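Local coordinates for globin domain-containing protein (Pseudomonas aeruginosa, PDB 1TU9) that binds heme b and probably binds oxygen in the manner of globins, although its physiological role has not been established, at residues L60-R73 with V120-Y132. Sequence-based numbering, arbitrary orientation. Where two conformers were deposited one is given.
Sequences LVMYARGMSDSKLR and VMGRGIAVIKSYY. With HEM (protoporphyrin IX containing Fe), chain B.
The Y63 ring meets V127 and R123 of helix 111-130: V127 CG2 approaches it obliquely, 3.4 Å from Y63 OH, and water 2 sits in plane at the ring's edge. That water is 2.7 Å from Y63 OH and donates to R123 O, tying the phenol to the helix backbone. One face of the ring is covered by L72 CD2 from its own segment, 3.2 Å above the plane and displaced toward the rim. With CG anti to the backbone N (chi1 170°), the ring is carried across to helix 111-130, obliquely to its axis. R123 crosses beside it, its guanidinium plane nearly perpendicular to the ring, and NH2 forms a salt bridge with D119. Farther along, R73 O lies over one face of Y131 and V127 CG1 is in plane at its edge; R73 CG is 3.3 Å from Y131 OH.

On the heme side of Y63, L60 is a knob set among M121, G124, I125 and I128. Its CD1 rests 3.8 Å from G124 CA, where the lack of a side chain lets the backbones come close, and L72 CD2 presses unusually tightly on the same CA. The bent M121 chain brings CE against L60 CB and V61 CG2. Beyond it, A64 CB meets V120 CG1, and water 1 donates to both L60 O and V120 O. L60 CD2 lies 3.7 Å from heme CBB, which I125 and I128 also touch; I128 is near H79, the axial iron ligand. Segments 60-64 and 120-130 cross at 99°, their axes 8.7 Å apart. This is the globin fold's E (46-64) and F (70-78) helices, with the loop between them, packed on H (111-130) behind the heme.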
ATOM      1  N   LEU A  60       6.293   0.009  -5.080  0.50  7.90           N
ATOM      2  CA  LEU A  60       5.309  -0.786  -5.818  0.50  9.00           C
ATOM      3  C   LEU A  60       5.042  -0.160  -7.195  0.50  7.94           C
ATOM      4  O   LEU A  60       4.863  -0.875  -8.182  0.50  7.47           O
ATOM      5  CB  LEU A  60       4.007  -0.965  -5.005  0.50 10.24           C
ATOM      6  CG  LEU A  60       3.556  -2.413  -4.727  0.50 14.22           C
ATOM      7  CD1 LEU A  60       4.640  -3.208  -4.096  0.50 16.12           C
ATOM      8  CD2 LEU A  60       2.330  -2.485  -3.840  0.50 16.29           C
ATOM      9  N   VAL A  61       5.025   1.169  -7.267  1.00  7.31           N
ATOM     10  CA  VAL A  61       4.863   1.849  -8.554  1.00  7.78           C
ATOM     11  C   VAL A  61       6.092   1.616  -9.447  1.00  8.10           C
ATOM     12  O   VAL A  61       5.951   1.319 -10.625  1.00  7.42           O
ATOM     13  CB  VAL A  61       4.576   3.336  -8.375  1.00  7.52           C
ATOM     14  CG1 VAL A  61       4.592   4.032  -9.726  1.00  9.04           C
ATOM     15  CG2 VAL A  61       3.231   3.524  -7.661  1.00  7.95           C
ATOM     16  N   MET A  62       7.287   1.708  -8.883  0.50  9.23           N
ATOM     17  CA  MET A  62       8.495   1.482  -9.676  0.50 11.03           C
ATOM     18  C   MET A  62       8.525   0.067 -10.240  0.50  9.57           C
ATOM     19  O   MET A  62       8.867  -0.118 -11.405  0.50  8.59           O
ATOM     20  CB  MET A  62       9.748   1.774  -8.855  0.50 12.32           C
ATOM     21  CG  MET A  62       9.929   3.262  -8.565  0.50 15.20           C
ATOM     22  SD  MET A  62      11.538   3.701  -7.927  0.50 18.09           S
ATOM     23  CE  MET A  62      11.462   2.966  -6.454  0.50 21.03           C
ATOM     24  N   TYR A  63       8.138  -0.921  -9.442  1.00  8.14           N
ATOM     25  CA  TYR A  63       8.011  -2.291  -9.934  1.00  7.89           C
ATOM     26  C   TYR A  63       7.033  -2.344 -11.113  1.00  7.05           C
ATOM     27  O   TYR A  63       7.356  -2.916 -12.160  1.00  7.32           O
ATOM     28  CB  TYR A  63       7.571  -3.215  -8.793  1.00  8.08           C
ATOM     29  CG  TYR A  63       7.192  -4.591  -9.252  1.00  8.19           C
ATOM     30  CD1 TYR A  63       8.160  -5.530  -9.561  1.00  8.49           C
ATOM     31  CD2 TYR A  63       5.869  -4.952  -9.392  1.00  8.81           C
ATOM     32  CE1 TYR A  63       7.797  -6.814  -9.970  1.00  9.51           C
ATOM     33  CE2 TYR A  63       5.509  -6.219  -9.821  1.00  9.74           C
ATOM     34  CZ  TYR A  63       6.477  -7.139 -10.113  1.00  9.42           C
ATOM     35  OH  TYR A  63       6.130  -8.408 -10.538  1.00 11.38           O
ATOM     36  N   ALA A  64       5.888  -1.686 -10.991  1.00  7.15           N
ATOM     37  CA  ALA A  64       4.870  -1.692 -12.035  1.00  7.53           C
ATOM     38  C   ALA A  64       5.313  -0.961 -13.301  1.00  8.07           C
ATOM     39  O   ALA A  64       4.723  -1.153 -14.352  1.00  9.36           O
ATOM     40  CB  ALA A  64       3.584  -1.081 -11.502  1.00  7.77           C
ATOM     41  N   ARG A  65       6.338  -0.119 -13.200  1.00  7.60           N
ATOM     42  CA  ARG A  65       6.941   0.574 -14.347  1.00  8.27           C
ATOM     43  C   ARG A  65       8.092  -0.188 -14.983  1.00  8.05           C
ATOM     44  O   ARG A  65       8.690   0.290 -15.962  1.00  8.89           O
ATOM     45  CB  ARG A  65       7.449   1.948 -13.914  1.00  8.83           C
ATOM     46  CG  ARG A  65       6.372   2.908 -13.462  1.00 10.77           C
ATOM     47  CD  ARG A  65       6.953   4.207 -12.920  1.00 11.55           C
ATOM     48  NE  ARG A  65       7.353   5.121 -13.995  1.00 14.39           N
ATOM     49  CZ  ARG A  65       8.112   6.205 -13.836  1.00 13.87           C
ATOM     50  NH1 ARG A  65       8.650   6.512 -12.663  1.00 14.39           N
ATOM     51  NH2 ARG A  65       8.355   6.973 -14.886  1.00 16.04           N
ATOM     52  N   GLY A  66       8.437  -1.338 -14.427  1.00  7.76           N
ATOM     53  CA  GLY A  66       9.420  -2.216 -15.041  1.00  8.56           C
ATOM     54  C   GLY A  66      10.728  -2.342 -14.294  1.00  8.84           C
ATOM     55  O   GLY A  66      11.667  -2.945 -14.791  1.00  8.84           O
ATOM     56  N   MET A  67      10.812  -1.812 -13.086  1.00  9.45           N
ATOM     57  CA  MET A  67      11.994  -2.062 -12.281  1.00 11.18           C
ATOM     58  C   MET A  67      12.044  -3.521 -11.902  1.00 11.75           C
ATOM     59  O   MET A  67      11.000  -4.166 -11.802  1.00 11.10           O
ATOM     60  CB  MET A  67      12.007  -1.179 -11.045  1.00 11.46           C
ATOM     61  CG  MET A  67      12.210   0.289 -11.394  1.00 16.01           C
ATOM     62  SD  MET A  67      13.684   0.726 -12.368  1.00 23.43           S
ATOM     63  CE  MET A  67      14.952   0.721 -11.133  1.00 26.36           C
ATOM     64  N   SER A  68      13.260  -3.869 -11.439  0.50 13.99           N
ATOM     65  CA  SER A  68      13.698  -5.230 -11.068  0.50 14.31           C
ATOM     66  C   SER A  68      12.768  -5.713  -9.876  0.50 14.66           C
ATOM     67  O   SER A  68      12.561  -4.884  -8.967  0.50 14.32           O
ATOM     68  CB  SER A  68      15.227  -5.210 -10.628  0.50 15.32           C
ATOM     69  OG  SER A  68      15.636  -6.522 -10.079  0.50 17.55           O
ATOM     70  N   ASP A  69      12.269  -6.979  -9.829  1.00 13.74           N
ATOM     71  CA  ASP A  69      11.505  -7.435  -8.682  1.00 14.64           C
ATOM     72  C   ASP A  69      12.293  -7.535  -7.363  1.00 14.97           C
ATOM     73  O   ASP A  69      11.736  -7.987  -6.383  1.00 13.95           O
ATOM     74  CB  ASP A  69      10.851  -8.788  -9.010  1.00 14.67           C
ATOM     75  CG  ASP A  69      11.839  -9.935  -9.071  1.00 16.76           C
ATOM     76  OD1 ASP A  69      13.056  -9.735  -8.865  1.00 15.87           O
ATOM     77  OD2 ASP A  69      11.456 -11.102  -9.314  1.00 21.36           O
ATOM     78  N   SER A  70      13.557  -7.108  -7.347  0.50 15.82           N
ATOM     79  CA  SER A  70      14.430  -7.278  -6.184  0.50 16.75           C
ATOM     80  C   SER A  70      13.856  -6.678  -4.901  0.50 16.48           C
ATOM     81  O   SER A  70      13.843  -7.339  -3.866  0.50 16.43           O
ATOM     82  CB  SER A  70      15.818  -6.689  -6.468  0.50 17.39           C
ATOM     83  OG  SER A  70      16.515  -7.489  -7.412  0.50 18.49           O
ATOM     84  N   LYS A  71      13.376  -5.443  -4.970  1.00 15.48           N
ATOM     85  CA  LYS A  71      12.829  -4.762  -3.785  1.00 15.90           C
ATOM     86  C   LYS A  71      11.533  -5.410  -3.306  1.00 14.07           C
ATOM     87  O   LYS A  71      11.312  -5.547  -2.103  1.00 13.09           O
ATOM     88  CB  LYS A  71      12.599  -3.271  -4.039  1.00 17.19           C
ATOM     89  CG  LYS A  71      13.875  -2.430  -4.063  1.00 19.86           C
ATOM     90  CD  LYS A  71      13.523  -0.961  -4.005  1.00 21.85           C
ATOM     91  CE  LYS A  71      14.708  -0.048  -4.256  1.00 23.58           C
ATOM     92  NZ  LYS A  71      14.313   1.380  -4.064  1.00 26.09           N
ATOM     93  N   LEU A  72      10.684  -5.830  -4.237  1.00 12.23           N
ATOM     94  CA  LEU A  72       9.444  -6.509  -3.876  1.00 13.04           C
ATOM     95  C   LEU A  72       9.703  -7.877  -3.260  1.00 12.00           C
ATOM     96  O   LEU A  72       9.001  -8.291  -2.338  1.00 11.18           O
ATOM     97  CB  LEU A  72       8.536  -6.605  -5.091  1.00 13.00           C
ATOM     98  CG  LEU A  72       7.630  -5.382  -5.223  1.00 15.19           C
ATOM     99  CD1 LEU A  72       7.948  -4.009  -4.627  1.00 17.89           C
ATOM    100  CD2 LEU A  72       6.467  -5.482  -6.185  1.00 15.93           C
ATOM    101  N   ARG A  73      10.726  -8.569  -3.742  1.00 12.41           N
ATOM    102  CA  ARG A  73      11.137  -9.834  -3.143  1.00 14.80           C
ATOM    103  C   ARG A  73      11.561  -9.617  -1.694  1.00 13.60           C
ATOM    104  O   ARG A  73      11.230 -10.424  -0.826  1.00 13.82           O
ATOM    105  CB  ARG A  73      12.279 -10.470  -3.941  1.00 16.16           C
ATOM    106  CG  ARG A  73      11.831 -11.114  -5.227  1.00 19.02           C
ATOM    107  CD  ARG A  73      12.961 -11.775  -5.994  1.00 23.06           C
ATOM    108  NE  ARG A  73      12.469 -12.543  -7.134  1.00 29.24           N
ATOM    109  CZ  ARG A  73      13.231 -13.040  -8.109  1.00 35.04           C
ATOM    110  NH1 ARG A  73      14.548 -12.844  -8.122  1.00 38.48           N
ATOM    111  NH2 ARG A  73      12.664 -13.724  -9.094  1.00 35.42           N
ATOM    112  N   VAL A 120      -2.419  -1.624 -10.409  1.00  8.42           N
ATOM    113  CA  VAL A 120      -1.011  -1.341 -10.196  1.00  8.04           C
ATOM    114  C   VAL A 120      -0.539  -1.861  -8.833  1.00  8.02           C
ATOM    115  O   VAL A 120       0.508  -2.489  -8.734  1.00  8.60           O
ATOM    116  CB  VAL A 120      -0.701   0.163 -10.381  1.00  8.14           C
ATOM    117  CG1 VAL A 120       0.703   0.517  -9.910  1.00  8.94           C
ATOM    118  CG2 VAL A 120      -0.907   0.549 -11.847  1.00  8.43           C
ATOM    119  N   MET A 121      -1.291  -1.600  -7.775  1.00  7.63           N
ATOM    120  CA  MET A 121      -0.906  -2.135  -6.466  1.00  7.43           C
ATOM    121  C   MET A 121      -1.020  -3.653  -6.424  1.00  7.91           C
ATOM    122  O   MET A 121      -0.185  -4.308  -5.803  1.00  8.10           O
ATOM    123  CB  MET A 121      -1.750  -1.540  -5.342  1.00  7.58           C
ATOM    124  CG  MET A 121      -1.613  -0.038  -5.178  1.00  8.03           C
ATOM    125  SD  MET A 121      -0.007   0.489  -4.510  1.00  8.78           S
ATOM    126  CE  MET A 121       0.812   0.997  -5.981  1.00  9.11           C
ATOM    127  N   GLY A 122      -2.030  -4.211  -7.080  1.00  7.80           N
ATOM    128  CA  GLY A 122      -2.252  -5.649  -7.046  1.00  8.34           C
ATOM    129  C   GLY A 122      -1.095  -6.459  -7.571  1.00  8.69           C
ATOM    130  O   GLY A 122      -0.836  -7.558  -7.083  1.00  8.99           O
ATOM    131  N   ARG A 123      -0.359  -5.925  -8.539  1.00  9.24           N
ATOM    132  CA  ARG A 123       0.782  -6.638  -9.106  1.00 10.35           C
ATOM    133  C   ARG A 123       1.843  -6.900  -8.081  1.00 10.07           C
ATOM    134  O   ARG A 123       2.365  -8.010  -7.983  1.00  9.97           O
ATOM    135  CB  ARG A 123       1.451  -5.820 -10.197  1.00 12.23           C
ATOM    136  CG  ARG A 123       0.575  -5.508 -11.291  1.00 13.62           C
ATOM    137  CD  ARG A 123       1.077  -4.395 -12.109  1.00 13.76           C
ATOM    138  NE  ARG A 123      -0.005  -4.015 -12.955  1.00 12.59           N
ATOM    139  CZ  ARG A 123       0.139  -3.653 -14.212  1.00 13.06           C
ATOM    140  NH1 ARG A 123       1.337  -3.594 -14.766  1.00 14.52           N
ATOM    141  NH2 ARG A 123      -0.923  -3.349 -14.905  1.00 14.29           N
ATOM    142  N   GLY A 124       2.190  -5.855  -7.337  1.00  9.99           N
ATOM    143  CA  GLY A 124       3.229  -5.955  -6.337  1.00 10.19           C
ATOM    144  C   GLY A 124       2.756  -6.733  -5.133  1.00  9.54           C
ATOM    145  O   GLY A 124       3.509  -7.523  -4.567  1.00 10.36           O
ATOM    146  N   ILE A 125       1.506  -6.531  -4.743  1.00  9.10           N
ATOM    147  CA  ILE A 125       0.907  -7.284  -3.637  1.00  9.89           C
ATOM    148  C   ILE A 125       0.978  -8.772  -3.928  1.00  9.45           C
ATOM    149  O   ILE A 125       1.252  -9.568  -3.037  1.00 10.23           O
ATOM    150  CB  ILE A 125      -0.557  -6.837  -3.387  1.00  9.62           C
ATOM    151  CG1 ILE A 125      -0.593  -5.462  -2.696  1.00 10.15           C
ATOM    152  CG2 ILE A 125      -1.316  -7.849  -2.544  1.00 10.40           C
ATOM    153  CD1 ILE A 125      -1.955  -4.812  -2.676  1.00 11.14           C
ATOM    154  N   ALA A 126       0.736  -9.169  -5.172  1.00  9.78           N
ATOM    155  CA  ALA A 126       0.827 -10.582  -5.551  1.00 10.13           C
ATOM    156  C   ALA A 126       2.216 -11.139  -5.270  1.00  9.66           C
ATOM    157  O   ALA A 126       2.348 -12.255  -4.743  1.00 10.37           O
ATOM    158  CB  ALA A 126       0.480 -10.765  -7.016  1.00 10.32           C
ATOM    159  N   VAL A 127       3.249 -10.379  -5.594  1.00 10.32           N
ATOM    160  CA  VAL A 127       4.621 -10.815  -5.345  1.00 11.08           C
ATOM    161  C   VAL A 127       4.840 -10.987  -3.834  1.00 10.91           C
ATOM    162  O   VAL A 127       5.340 -12.021  -3.372  1.00 10.72           O
ATOM    163  CB  VAL A 127       5.649  -9.836  -5.929  1.00 11.77           C
ATOM    164  CG1 VAL A 127       7.065 -10.245  -5.568  1.00 12.83           C
ATOM    165  CG2 VAL A 127       5.499  -9.731  -7.462  1.00 12.93           C
ATOM    166  N   ILE A 128       4.431  -9.991  -3.057  1.00 10.67           N
ATOM    167  CA  ILE A 128       4.646 -10.032  -1.616  1.00 11.04           C
ATOM    168  C   ILE A 128       3.950 -11.245  -1.011  1.00 10.95           C
ATOM    169  O   ILE A 128       4.573 -12.006  -0.253  1.00 10.56           O
ATOM    170  CB  ILE A 128       4.167  -8.725  -0.963  1.00 10.77           C
ATOM    171  CG1 ILE A 128       5.045  -7.572  -1.432  1.00 11.73           C
ATOM    172  CG2 ILE A 128       4.214  -8.842   0.572  1.00 11.32           C
ATOM    173  CD1 ILE A 128       4.486  -6.210  -1.118  1.00 12.44           C
ATOM    174  N   LYS A 129       2.680 -11.449  -1.347  1.00 11.52           N
ATOM    175  CA  LYS A 129       1.886 -12.573  -0.839  1.00 12.25           C
ATOM    176  C   LYS A 129       2.523 -13.907  -1.161  1.00 11.71           C
ATOM    177  O   LYS A 129       2.427 -14.858  -0.365  1.00 12.05           O
ATOM    178  CB  LYS A 129       0.478 -12.588  -1.442  1.00 13.11           C
ATOM    179  CG  LYS A 129      -0.471 -11.556  -0.907  1.00 14.61           C
ATOM    180  CD  LYS A 129      -1.810 -11.738  -1.608  1.00 14.63           C
ATOM    181  CE  LYS A 129      -2.868 -10.791  -1.119  1.00 15.88           C
ATOM    182  NZ  LYS A 129      -4.119 -10.950  -1.908  1.00 17.40           N
ATOM    183  N   SER A 130       3.154 -13.990  -2.329  1.00 11.48           N
ATOM    184  CA  SER A 130       3.690 -15.256  -2.814  1.00 11.41           C
ATOM    185  C   SER A 130       4.809 -15.765  -1.928  1.00 11.18           C
ATOM    186  O   SER A 130       5.095 -16.971  -1.915  1.00 12.04           O
ATOM    187  CB  SER A 130       4.152 -15.143  -4.269  1.00 10.91           C
ATOM    188  OG  SER A 130       5.354 -14.445  -4.418  1.00 11.68           O
ATOM    189  N   TYR A 131       5.434 -14.856  -1.183  1.00 10.55           N
ATOM    190  CA  TYR A 131       6.526 -15.212  -0.281  1.00 10.71           C
ATOM    191  C   TYR A 131       6.070 -15.533   1.143  1.00  9.29           C
ATOM    192  O   TYR A 131       6.889 -15.929   1.968  1.00  9.43           O
ATOM    193  CB  TYR A 131       7.575 -14.089  -0.266  1.00 12.39           C
ATOM    194  CG  TYR A 131       8.393 -14.096  -1.535  1.00 14.63           C
ATOM    195  CD1 TYR A 131       8.164 -13.182  -2.545  1.00 16.04           C
ATOM    196  CD2 TYR A 131       9.357 -15.085  -1.756  1.00 16.60           C
ATOM    197  CE1 TYR A 131       8.904 -13.205  -3.725  1.00 16.40           C
ATOM    198  CE2 TYR A 131      10.091 -15.123  -2.935  1.00 17.09           C
ATOM    199  CZ  TYR A 131       9.863 -14.180  -3.911  1.00 16.69           C
ATOM    200  OH  TYR A 131      10.578 -14.207  -5.093  1.00 19.30           O
ATOM    201  N   TYR A 132       4.787 -15.434   1.436  1.00  8.71           N
ATOM    202  CA  TYR A 132       4.350 -15.566   2.822  1.00  9.06           C
ATOM    203  C   TYR A 132       4.824 -16.870   3.498  1.00  9.19           C
ATOM    204  O   TYR A 132       5.371 -16.858   4.602  1.00  8.16           O
ATOM    205  CB  TYR A 132       2.830 -15.447   2.936  1.00  9.43           C
ATOM    206  CG  TYR A 132       2.377 -15.707   4.345  1.00  9.01           C
ATOM    207  CD1 TYR A 132       2.600 -14.765   5.350  1.00  9.05           C
ATOM    208  CD2 TYR A 132       1.791 -16.904   4.704  1.00  9.95           C
ATOM    209  CE1 TYR A 132       2.211 -14.997   6.657  1.00  9.84           C
ATOM    210  CE2 TYR A 132       1.422 -17.163   6.011  1.00 10.10           C
ATOM    211  CZ  TYR A 132       1.637 -16.210   6.989  1.00 10.37           C
ATOM    212  OH  TYR A 132       1.285 -16.463   8.289  1.00 11.21           O
TER
HETATM  213  CHA HEM B 301       6.806  -2.614   7.978  1.00 12.52           C
HETATM  214  CHB HEM B 301       5.446  -1.558   3.347  1.00 14.50           C
HETATM  215  CHC HEM B 301       1.649  -4.351   3.905  1.00 10.61           C
HETATM  216  CHD HEM B 301       2.442  -4.657   8.652  1.00  8.76           C
HETATM  217  C1A HEM B 301       6.791  -2.168   6.652  1.00 14.22           C
HETATM  218  C2A HEM B 301       7.856  -1.434   5.980  1.00 17.42           C
HETATM  219  C3A HEM B 301       7.488  -1.135   4.733  1.00 16.33           C
HETATM  220  C4A HEM B 301       6.162  -1.662   4.517  1.00 13.87           C
HETATM  221  CMA HEM B 301       8.337  -0.367   3.694  1.00 16.01           C
HETATM  222  CAA HEM B 301       9.201  -1.077   6.620  1.00 20.81           C
HETATM  223  CBA HEM B 301      10.299  -1.940   5.982  1.00 23.66           C
HETATM  224  CGA HEM B 301       9.919  -3.401   5.849  1.00 23.55           C
HETATM  225  O1A HEM B 301       9.785  -4.088   6.888  1.00 26.53           O
HETATM  226  O2A HEM B 301       9.759  -3.906   4.703  1.00 25.21           O
HETATM  227  C1B HEM B 301       4.303  -2.239   3.051  1.00 13.41           C
HETATM  228  C2B HEM B 301       3.570  -2.285   1.794  1.00 13.62           C
HETATM  229  C3B HEM B 301       2.512  -3.075   1.948  1.00 12.54           C
HETATM  230  C4B HEM B 301       2.561  -3.532   3.338  1.00 11.34           C
HETATM  231  CMB HEM B 301       3.960  -1.516   0.509  1.00 13.95           C
HETATM  232  CAB HEM B 301       1.414  -3.418   0.903  1.00 11.81           C
HETATM  233  CBB HEM B 301       1.694  -3.673  -0.378  1.00 13.99           C
HETATM  234  C1C HEM B 301       1.514  -4.594   5.249  1.00  8.69           C
HETATM  235  C2C HEM B 301       0.346  -5.185   5.819  1.00  9.06           C
HETATM  236  C3C HEM B 301       0.530  -5.252   7.132  1.00  7.95           C
HETATM  237  C4C HEM B 301       1.839  -4.722   7.424  1.00  8.57           C
HETATM  238  CMC HEM B 301      -0.867  -5.633   5.000  1.00  9.94           C
HETATM  239  CAC HEM B 301      -0.488  -5.840   8.116  1.00  9.59           C
HETATM  240  CBC HEM B 301      -0.620  -5.390   9.355  1.00 10.49           C
HETATM  241  C1D HEM B 301       3.687  -4.174   8.924  1.00  8.94           C
HETATM  242  C2D HEM B 301       4.254  -4.154  10.235  1.00  9.45           C
HETATM  243  C3D HEM B 301       5.611  -3.519  10.070  1.00 10.69           C
HETATM  244  C4D HEM B 301       5.740  -3.199   8.658  1.00 11.61           C
HETATM  245  CMD HEM B 301       3.608  -4.664  11.526  1.00  9.52           C
HETATM  246  CAD HEM B 301       6.570  -3.254  11.238  1.00 10.84           C
HETATM  247  CBD HEM B 301       6.060  -2.036  12.029  1.00 11.02           C
HETATM  248  CGD HEM B 301       6.906  -1.787  13.263  1.00 10.51           C
HETATM  249  O1D HEM B 301       6.837  -2.611  14.212  1.00 10.52           O
HETATM  250  O2D HEM B 301       7.663  -0.778  13.309  1.00 10.01           O
HETATM  251  NA  HEM B 301       5.787  -2.273   5.712  1.00 14.03           N
HETATM  252  NB  HEM B 301       3.666  -3.025   3.979  1.00 11.36           N
HETATM  253  NC  HEM B 301       2.423  -4.310   6.244  1.00  9.27           N
HETATM  254  ND  HEM B 301       4.576  -3.617   8.028  1.00  9.74           N
HETATM  255 FE   HEM B 301       4.230  -3.330   6.043  1.00 11.32          FE
HETATM  256  O   HOH W   1       3.094  -3.015  -7.865  1.00 10.33           O
HETATM  257  O   HOH W   2       3.584  -9.162 -10.280  1.00 15.80           O